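Local structure of putative aminomethyltransferase (Leptospirillum rubarum, 3TTG) at residues Pro83-Leu88 and Ser240-Glu245; Gln60-Gln65 and Cys259-Glu264; Ile87-Trp92 and Phe103-Thr108. The protein probably binds a folate as a member of the glycine cleavage T-protein family, perhaps of YgfZ type, though its substrate and reaction are not established. One frame throughout, in Å; residues are numbered along the deposited sequence.

Interaction 1 of 3, residues Pro83-Leu88 and Ser240-Glu245; sequences PKARIL and SFFPAE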
loop_
_atom_site.group_PDB
_atom_site.type_symbol
_atom_site.label_atom_id
_atom_site.label_comp_id
_atom_site.label_asym_id
_atom_site.label_seq_id
_atom_site.Cartn_x
_atom_site.Cartn_y
_atom_site.Cartn_z
ATOM N N PRO A 83 19.950 7.217 1.543
ATOM C CA PRO A 83 21.195 6.459 1.797
ATOM C C PRO A 83 21.264 5.667 3.135
ATOM O O PRO A 83 22.046 4.703 3.265
ATOM C CB PRO A 83 22.238 7.578 1.795
ATOM C CG PRO A 83 21.688 8.569 0.831
ATOM C CD PRO A 83 20.261 8.623 1.187
ATOM N N LYS A 84 20.493 6.113 4.133
ATOM C CA LYS A 84 20.401 5.462 5.418
ATOM C C LYS A 84 19.288 4.381 5.406
ATOM O O LYS A 84 19.031 3.813 6.438
ATOM C CB LYS A 84 20.127 6.491 6.536
ATOM C CG LYS A 84 21.275 7.458 6.791
ATOM C CD LYS A 84 22.272 6.940 7.731
ATOM C CE LYS A 84 23.312 7.989 8.131
ATOM N NZ LYS A 84 22.694 9.231 8.701
ATOM N N ALA A 85 18.641 4.088 4.244
ATOM C CA ALA A 85 17.643 3.050 4.094
ATOM C C ALA A 85 16.295 3.367 4.698
ATOM O O ALA A 85 15.464 2.471 4.724
ATOM C CB ALA A 85 18.148 1.688 4.604
ATOM N N ARG A 86 15.996 4.640 4.982
ATOM C CA ARG A 86 14.654 5.048 5.384
ATOM C C ARG A 86 13.801 5.226 4.116
ATOM O O ARG A 86 14.312 5.551 3.050
ATOM C CB ARG A 86 14.677 6.345 6.194
ATOM C CG ARG A 86 15.506 6.313 7.483
ATOM C CD ARG A 86 14.774 5.473 8.515
ATOM N NE ARG A 86 15.410 5.495 9.849
ATOM C CZ ARG A 86 15.240 6.444 10.769
ATOM N NH1 ARG A 86 14.475 7.508 10.509
ATOM N NH2 ARG A 86 15.845 6.352 11.948
ATOM N N ILE A 87 12.519 5.014 4.259
ATOM C CA ILE A 87 11.573 5.038 3.154
ATOM C C ILE A 87 11.263 6.465 2.718
ATOM O O ILE A 87 10.730 7.236 3.500
ATOM C CB ILE A 87 10.259 4.313 3.545
ATOM C CG1 ILE A 87 10.482 2.769 3.897
ATOM C CG2 ILE A 87 9.151 4.516 2.443
ATOM C CD1 ILE A 87 9.270 2.212 4.630
ATOM N N LEU A 88 11.463 6.764 1.437
ATOM C CA LEU A 88 11.057 8.044 0.865
ATOM C C LEU A 88 9.792 7.866 0.137
ATOM O O LEU A 88 8.901 8.671 0.287
ATOM C CB LEU A 88 12.108 8.621 -0.090
ATOM C CG LEU A 88 13.481 8.912 0.515
ATOM C CD1 LEU A 88 14.426 9.431 -0.550
ATOM C CD2 LEU A 88 13.369 9.957 1.678
ATOM N N SER A 240 10.702 8.045 8.675
ATOM C CA SER A 240 11.011 7.614 10.022
ATOM C C SER A 240 11.248 6.102 10.036
ATOM O O SER A 240 11.772 5.595 11.007
ATOM C CB SER A 240 9.860 7.948 10.971
ATOM O OG SER A 240 9.703 9.350 11.043
ATOM N N PHE A 241 10.792 5.358 9.005
ATOM C CA PHE A 241 10.842 3.886 9.092
ATOM C C PHE A 241 11.662 3.180 8.047
ATOM O O PHE A 241 11.925 3.714 6.983
ATOM C CB PHE A 241 9.419 3.351 9.024
ATOM C CG PHE A 241 8.548 3.979 10.098
ATOM C CD1 PHE A 241 8.739 3.675 11.443
ATOM C CD2 PHE A 241 7.606 4.943 9.773
ATOM C CE1 PHE A 241 8.005 4.333 12.432
ATOM C CE2 PHE A 241 6.788 5.511 10.763
ATOM C CZ PHE A 241 7.048 5.289 12.073
ATOM N N PHE A 242 12.022 1.928 8.368
ATOM C CA PHE A 242 12.743 1.020 7.465
ATOM C C PHE A 242 11.786 0.064 6.844
ATOM O O PHE A 242 10.814 -0.302 7.506
ATOM C CB PHE A 242 13.773 0.202 8.200
ATOM C CG PHE A 242 14.881 0.991 8.870
ATOM C CD1 PHE A 242 15.729 1.784 8.128
ATOM C CD2 PHE A 242 15.144 0.838 10.217
ATOM C CE1 PHE A 242 16.783 2.473 8.732
ATOM C CE2 PHE A 242 16.194 1.533 10.821
ATOM C CZ PHE A 242 17.036 2.304 10.060
ATOM N N PRO A 243 12.060 -0.446 5.631
ATOM C CA PRO A 243 11.154 -1.471 5.023
ATOM C C PRO A 243 10.902 -2.696 5.918
ATOM O O PRO A 243 9.757 -3.162 6.022
ATOM C CB PRO A 243 11.934 -1.880 3.760
ATOM C CG PRO A 243 12.701 -0.710 3.400
ATOM C CD PRO A 243 13.185 -0.135 4.715
ATOM N N ALA A 244 11.937 -3.219 6.571
ATOM C CA ALA A 244 11.758 -4.385 7.463
ATOM C C ALA A 244 10.924 -4.049 8.706
ATOM O O ALA A 244 10.134 -4.880 9.140
ATOM C CB ALA A 244 13.063 -4.950 7.871
ATOM N N GLU A 245 11.033 -2.822 9.238
ATOM C CA GLU A 245 10.149 -2.410 10.342
ATOM C C GLU A 245 8.692 -2.457 9.895
ATOM O O GLU A 245 7.827 -2.898 10.632
ATOM C CB GLU A 245 10.485 -1.008 10.812
ATOM C CG GLU A 245 11.810 -0.954 11.515
ATOM C CD GLU A 245 12.126 0.441 12.007
ATOM O OE1 GLU A 245 11.798 1.438 11.314
ATOM O OE2 GLU A 245 12.726 0.531 13.097
#

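Interaction 2 of 3, residues Gln60-Gln65 and Cys259-Glu264; sequences QGIASQ and CYVGQE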
loop_
_atom_site.group_PDB
_atom_site.type_symbol
_atom_site.label_atom_id
_atom_site.label_comp_id
_atom_site.label_asym_id
_atom_site.label_seq_id
_atom_site.Cartn_x
_atom_site.Cartn_y
_atom_site.Cartn_z
ATOM N N GLN A 60 17.262 0.452 -11.505
ATOM C CA GLN A 60 17.803 -0.613 -10.636
ATOM C C GLN A 60 18.731 -0.067 -9.546
ATOM O O GLN A 60 18.799 -0.645 -8.458
ATOM C CB GLN A 60 18.589 -1.612 -11.510
ATOM C CG GLN A 60 19.149 -2.837 -10.811
ATOM C CD GLN A 60 18.089 -3.884 -10.517
ATOM O OE1 GLN A 60 16.902 -3.610 -10.309
ATOM N NE2 GLN A 60 18.527 -5.120 -10.411
ATOM N N GLY A 61 19.439 1.038 -9.832
ATOM C CA GLY A 61 20.351 1.641 -8.877
ATOM C C GLY A 61 19.646 2.524 -7.858
ATOM O O GLY A 61 20.247 2.925 -6.860
ATOM N N ILE A 62 18.355 2.758 -8.011
ATOM C CA ILE A 62 17.669 3.629 -7.033
ATOM C C ILE A 62 16.474 2.966 -6.330
ATOM O O ILE A 62 16.144 3.391 -5.234
ATOM C CB ILE A 62 17.269 4.979 -7.631
ATOM C CG1 ILE A 62 16.341 4.838 -8.741
ATOM C CG2 ILE A 62 18.519 5.772 -8.088
ATOM C CD1 ILE A 62 16.008 6.181 -9.462
ATOM N N ALA A 63 15.847 1.969 -6.951
ATOM C CA ALA A 63 14.764 1.171 -6.394
ATOM C C ALA A 63 15.379 0.082 -5.501
ATOM O O ALA A 63 16.429 -0.487 -5.839
ATOM C CB ALA A 63 13.956 0.520 -7.518
ATOM N N SER A 64 14.681 -0.277 -4.436
ATOM C CA SER A 64 15.131 -1.376 -3.566
ATOM C C SER A 64 14.777 -2.765 -4.138
ATOM O O SER A 64 15.340 -3.776 -3.730
ATOM C CB SER A 64 14.563 -1.242 -2.164
ATOM O OG SER A 64 13.156 -1.304 -2.176
ATOM N N GLN A 65 13.823 -2.804 -5.089
ATOM C CA GLN A 65 13.375 -4.016 -5.720
ATOM C C GLN A 65 14.233 -4.344 -6.944
ATOM O O GLN A 65 14.821 -3.466 -7.558
ATOM C CB GLN A 65 11.894 -3.854 -6.131
ATOM C CG GLN A 65 11.217 -5.139 -6.696
ATOM C CD GLN A 65 11.292 -6.303 -5.757
ATOM O OE1 GLN A 65 12.218 -7.123 -5.805
ATOM N NE2 GLN A 65 10.353 -6.389 -4.850
ATOM N N CYS A 259 24.116 -3.109 -6.553
ATOM C CA CYS A 259 24.114 -1.794 -5.921
ATOM C C CYS A 259 22.820 -1.001 -6.088
ATOM O O CYS A 259 22.326 -0.804 -7.214
ATOM C CB CYS A 259 25.294 -0.997 -6.470
ATOM S SG CYS A 259 25.497 0.644 -5.738
ATOM N N TYR A 260 22.343 -0.443 -4.977
ATOM C CA TYR A 260 21.231 0.512 -4.966
ATOM C C TYR A 260 21.331 1.357 -3.736
ATOM O O TYR A 260 21.907 0.951 -2.712
ATOM C CB TYR A 260 19.847 -0.177 -5.107
ATOM C CG TYR A 260 19.391 -1.016 -3.941
ATOM C CD1 TYR A 260 18.711 -0.444 -2.871
ATOM C CD2 TYR A 260 19.722 -2.355 -3.851
ATOM C CE1 TYR A 260 18.259 -1.219 -1.811
ATOM C CE2 TYR A 260 19.266 -3.143 -2.802
ATOM C CZ TYR A 260 18.549 -2.563 -1.772
ATOM O OH TYR A 260 18.150 -3.264 -0.672
ATOM N N VAL A 261 20.703 2.514 -3.797
ATOM C CA VAL A 261 20.690 3.464 -2.698
ATOM C C VAL A 261 20.040 2.845 -1.465
ATOM O O VAL A 261 18.874 2.427 -1.483
ATOM C CB VAL A 261 19.971 4.799 -3.091
ATOM C CG1 VAL A 261 19.943 5.776 -1.927
ATOM C CG2 VAL A 261 20.633 5.460 -4.301
ATOM N N GLY A 262 20.757 2.877 -0.362
ATOM C CA GLY A 262 20.266 2.286 0.869
ATOM C C GLY A 262 20.538 0.800 1.049
ATOM O O GLY A 262 20.217 0.235 2.112
ATOM N N GLN A 263 21.200 0.156 0.070
ATOM C CA GLN A 263 21.385 -1.299 0.129
ATOM C C GLN A 263 22.179 -1.777 1.350
ATOM O O GLN A 263 21.822 -2.803 1.940
ATOM C CB GLN A 263 22.070 -1.837 -1.139
ATOM C CG GLN A 263 22.309 -3.355 -1.108
ATOM C CD GLN A 263 22.864 -3.882 -2.380
ATOM O OE1 GLN A 263 23.791 -3.305 -2.961
ATOM N NE2 GLN A 263 22.323 -4.987 -2.863
ATOM N N GLU A 264 23.302 -1.157 1.640
ATOM C CA GLU A 264 24.147 -1.648 2.733
ATOM C C GLU A 264 23.431 -1.579 4.071
ATOM O O GLU A 264 23.449 -2.593 4.741
ATOM C CB GLU A 264 25.533 -1.000 2.764
ATOM C CG GLU A 264 26.470 -1.650 3.782
ATOM C CD GLU A 264 26.329 -1.211 5.229
ATOM O OE1 GLU A 264 25.887 -0.064 5.477
ATOM O OE2 GLU A 264 26.712 -2.002 6.119
HETATM O O HOH W 1 16.216 2.510 -2.643
#

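Interaction 3 of 3, residues Ile87-Trp92 and Phe103-Thr108; sequences ILFDAW and FPPAGT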
loop_
_atom_site.group_PDB
_atom_site.type_symbol
_atom_site.label_atom_id
_atom_site.label_comp_id
_atom_site.label_asym_id
_atom_site.label_seq_id
_atom_site.Cartn_x
_atom_site.Cartn_y
_atom_site.Cartn_z
ATOM N N ILE A 87 12.519 5.014 4.259
ATOM C CA ILE A 87 11.573 5.038 3.154
ATOM C C ILE A 87 11.263 6.465 2.718
ATOM O O ILE A 87 10.730 7.236 3.500
ATOM C CB ILE A 87 10.259 4.313 3.545
ATOM C CG1 ILE A 87 10.482 2.769 3.897
ATOM C CG2 ILE A 87 9.151 4.516 2.443
ATOM C CD1 ILE A 87 9.270 2.212 4.630
ATOM N N LEU A 88 11.463 6.764 1.437
ATOM C CA LEU A 88 11.057 8.044 0.865
ATOM C C LEU A 88 9.792 7.866 0.137
ATOM O O LEU A 88 8.901 8.671 0.287
ATOM C CB LEU A 88 12.108 8.621 -0.090
ATOM C CG LEU A 88 13.481 8.912 0.515
ATOM C CD1 LEU A 88 14.426 9.431 -0.550
ATOM C CD2 LEU A 88 13.369 9.957 1.678
ATOM N N PHE A 89 9.693 6.817 -0.679
ATOM C CA PHE A 89 8.472 6.483 -1.441
ATOM C C PHE A 89 8.314 4.986 -1.584
ATOM O O PHE A 89 9.266 4.242 -1.463
ATOM C CB PHE A 89 8.551 7.100 -2.886
ATOM C CG PHE A 89 8.873 8.569 -2.949
ATOM C CD1 PHE A 89 7.881 9.523 -2.728
ATOM C CD2 PHE A 89 10.179 9.004 -3.141
ATOM C CE1 PHE A 89 8.192 10.870 -2.647
ATOM C CE2 PHE A 89 10.489 10.382 -3.116
ATOM C CZ PHE A 89 9.509 11.296 -2.807
ATOM N N ASP A 90 7.105 4.549 -1.919
ATOM C CA ASP A 90 6.858 3.217 -2.403
ATOM C C ASP A 90 6.345 3.413 -3.846
ATOM O O ASP A 90 6.031 4.518 -4.227
ATOM C CB ASP A 90 5.920 2.384 -1.514
ATOM C CG ASP A 90 4.463 2.831 -1.489
ATOM O OD1 ASP A 90 4.152 3.830 -2.113
ATOM O OD2 ASP A 90 3.634 2.104 -0.955
ATOM N N ALA A 91 6.394 2.405 -4.668
ATOM C CA ALA A 91 5.805 2.446 -6.012
ATOM C C ALA A 91 5.413 1.046 -6.480
ATOM O O ALA A 91 6.129 0.088 -6.194
ATOM C CB ALA A 91 6.794 3.056 -7.010
ATOM N N TRP A 92 4.404 0.969 -7.324
ATOM C CA TRP A 92 4.076 -0.206 -8.113
ATOM C C TRP A 92 4.836 -0.018 -9.396
ATOM O O TRP A 92 4.842 1.102 -9.953
ATOM C CB TRP A 92 2.566 -0.380 -8.332
ATOM C CG TRP A 92 1.837 -0.619 -7.061
ATOM C CD1 TRP A 92 1.100 0.279 -6.356
ATOM C CD2 TRP A 92 1.952 -1.788 -6.228
ATOM N NE1 TRP A 92 0.727 -0.260 -5.145
ATOM C CE2 TRP A 92 1.204 -1.540 -5.058
ATOM C CE3 TRP A 92 2.517 -3.060 -6.415
ATOM C CZ2 TRP A 92 1.038 -2.503 -4.056
ATOM C CZ3 TRP A 92 2.411 -3.996 -5.387
ATOM C CH2 TRP A 92 1.634 -3.728 -4.240
ATOM N N PHE A 103 4.235 3.846 -10.371
ATOM C CA PHE A 103 3.057 4.459 -9.705
ATOM C C PHE A 103 3.415 4.771 -8.250
ATOM O O PHE A 103 3.220 3.934 -7.352
ATOM C CB PHE A 103 1.840 3.575 -9.805
ATOM C CG PHE A 103 1.531 3.258 -11.247
ATOM C CD1 PHE A 103 0.561 3.964 -11.935
ATOM C CD2 PHE A 103 2.140 2.187 -11.887
ATOM C CE1 PHE A 103 0.292 3.688 -13.273
ATOM C CE2 PHE A 103 1.818 1.859 -13.200
ATOM C CZ PHE A 103 0.946 2.661 -13.913
ATOM N N PRO A 104 3.979 5.973 -8.012
ATOM C CA PRO A 104 4.315 6.389 -6.641
ATOM C C PRO A 104 3.058 6.810 -5.861
ATOM O O PRO A 104 1.961 6.685 -6.380
ATOM C CB PRO A 104 5.263 7.544 -6.882
ATOM C CG PRO A 104 4.661 8.214 -8.059
ATOM C CD PRO A 104 4.284 7.066 -8.959
ATOM N N PRO A 105 3.183 7.191 -4.592
ATOM C CA PRO A 105 1.986 7.511 -3.815
ATOM C C PRO A 105 1.232 8.737 -4.304
ATOM O O PRO A 105 1.832 9.682 -4.802
ATOM C CB PRO A 105 2.550 7.792 -2.400
ATOM C CG PRO A 105 3.904 7.127 -2.369
ATOM C CD PRO A 105 4.416 7.246 -3.744
ATOM N N ALA A 106 -0.075 8.772 -4.043
ATOM C CA ALA A 106 -0.899 9.947 -4.335
ATOM C C ALA A 106 -0.274 11.209 -3.773
ATOM O O ALA A 106 0.227 11.203 -2.665
ATOM C CB ALA A 106 -2.328 9.747 -3.738
ATOM N N GLY A 107 -0.291 12.277 -4.545
ATOM C CA GLY A 107 0.212 13.561 -4.111
ATOM C C GLY A 107 1.724 13.739 -4.186
ATOM O O GLY A 107 2.195 14.780 -3.792
ATOM N N THR A 108 2.479 12.793 -4.761
ATOM C CA THR A 108 3.959 12.887 -4.855
ATOM C C THR A 108 4.491 13.091 -6.287
ATOM O O THR A 108 5.722 12.979 -6.503
ATOM C CB THR A 108 4.594 11.611 -4.262
ATOM O OG1 THR A 108 4.400 10.481 -5.120
ATOM C CG2 THR A 108 4.138 11.331 -2.861
#

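Interaction 1 of 3, residues Pro83-Leu88 and Ser240-Glu245
Arg-86 and Phe-242 meet with their flat groups almost upright to each other, guanidinium and ring planes 81° apart. The arginine NE lies over one face of the phenyl ring, 3.5 Å from Phe-242 CE1, while CE1 itself sits at the edge of the guanidinium. Arg-86 CZ is 5.0 Å from the centroid of the Phe-242 ring, so any cation-pi attraction is weak at most. What takes Arg-86 there is a chain that leaves beside its backbone N and bends at chi2 (-72°), sending NH1 to Asp-239 O, its hydrogen-bond partner, with Ser-240 O over the guanidinium face. An alanine here would probably leave that carbonyl of Asp-239 without its donor and uncover one face of the Phe-242 ring. The ring's edge, in turn, faces the backbone: Lys-84 O is 3.5 Å from Phe-242 CE1, and Ala-85 O is equally close to CD1. Both segments are mostly loop, and the contact fastens the turn between strands 75-81 and 87-96 of the folate-binding domain to the loop before helix 249-252. One backbone bond crosses it, from Ile-87 N to Phe-241 O at 3.1 Å. Alongside this bond the Ile-87 side chain packs, CG1 4.1 Å from Pro-243 CD. The buried Ala-85 O has no hydrogen-bond partner; Pro-243 CD and the Phe-242 ring edge lie against it. Glu-245 fixes the other loop from within, its OE1 taking the Phe-242 N-H at 3.0 Å while OE2 forms a salt bridge with Arg-277.

Interaction 2 of 3, residues Gln60-Gln65 and Cys259-Glu264
Tyr-260 turns its CG into the crowded position between its backbone N and carbonyl carbon (chi1 69°), which lays the ring against Ser-64. Ser-64 CA stands over one face, 3.6 Å from Tyr-260 CE1 and toward the rim, in a CH-pi contact; Gln-263 CB covers the centre of the opposite face, so the phenol is sandwiched. At the root of the ring, Tyr-260 CB lies 3.5 Å from Ala-63 O. Val-261 N gives its hydrogen to Gly-61 O at 3.1 Å, and the same oxygen meets Tyr-260 CA. Val-261 CG2 lies 4.3 Å from Ile-62 CG2. One water donates to both Ile-62 O (2.7 Å) and Val-261 O (2.9 Å). Residues Lys-257 to Glu-264 match the Lys-Gly-Cys-Tyr-x-Gly-Gln-Glu signature of YgfZ-type proteins, which suggests kinship with them; a type II turn from Tyr-260 to Gln-263 leads into helix 263-271, with Gly-262 as N-cap. Backbone groups, one water and the sandwiched ring hold the two segments together, while Lys-257 NZ bonds to the carbonyls of Gln-60, Ala-63 and Gln-65, so the path of the 60-65 loop is likely to depend on that one cation as well.

Interaction 3 of 3, residues Ile87-Trp92 and Phe103-Thr108
Trp-92 and Phe-103 pair backbone to backbone, with Phe-103 N to Trp-92 O at 2.8 Å. The return bond, Trp-92 N to Phe-103 O, is longer at 3.2 Å. Both side chains leave on the same face of the sheet, their CB atoms 4.3 Å apart. Next along, Ala-91 CA touches Phe-103 O at 3.3 Å. Pro-104 and Pro-105 have no N-H to offer, and Asp-90 O, buried here, finds no polar partner; Pro-105 CD presses to 3.2 Å from it, while Pro-105 CG lies against Asp-90 OD1. The pair is an antiparallel hydrogen-bonded one, joining strands 87-96 and 99-103 in a five-stranded sheet of the folate-binding domain. Strand 87-96 carries a classic beta bulge where Leu-88 and Phe-89 both face Phe-80. From the bulge, Phe-89 extends toward the turn, its CE1 4.0 Å from Thr-108 CB. Thr-108 is set there by the type II turn from Pro-105: its OG1, at chi1 72°, bonds to Pro-105 O at 2.7 Å, and the same oxygen also takes Thr-108 N. In the second shell, Arg-45 NH1 forms a salt bridge with Asp-90 OD1 and also reaches Phe-103 O, while Tyr-77 OH holds Asp-90 OD2. Phe-112, on the helix that follows Thr-108, meets the Phe-89 ring edge-to-face.

Interactions 1 and 3 leave from one run of chain and share Ile-87 and Leu-88, where the path turns a corner: before it residues reach out to the 240-245 loop, after it they join strand 99-103. Their centres are about 14 Å apart. The centres of interactions 1 and 2 are about 12 Å apart, and the two touch, Ala-85 CB coming within 3.6 Å of Gly-262 O; interaction 2 stays about 7 Å from interaction 3 at the nearest atoms. In sequence, 60-65 and 259-264 bracket the others. Strand 75-81, at the edge of the five-stranded antiparallel sheet, lies beside all three, and interaction 1 is linked to each of the other two.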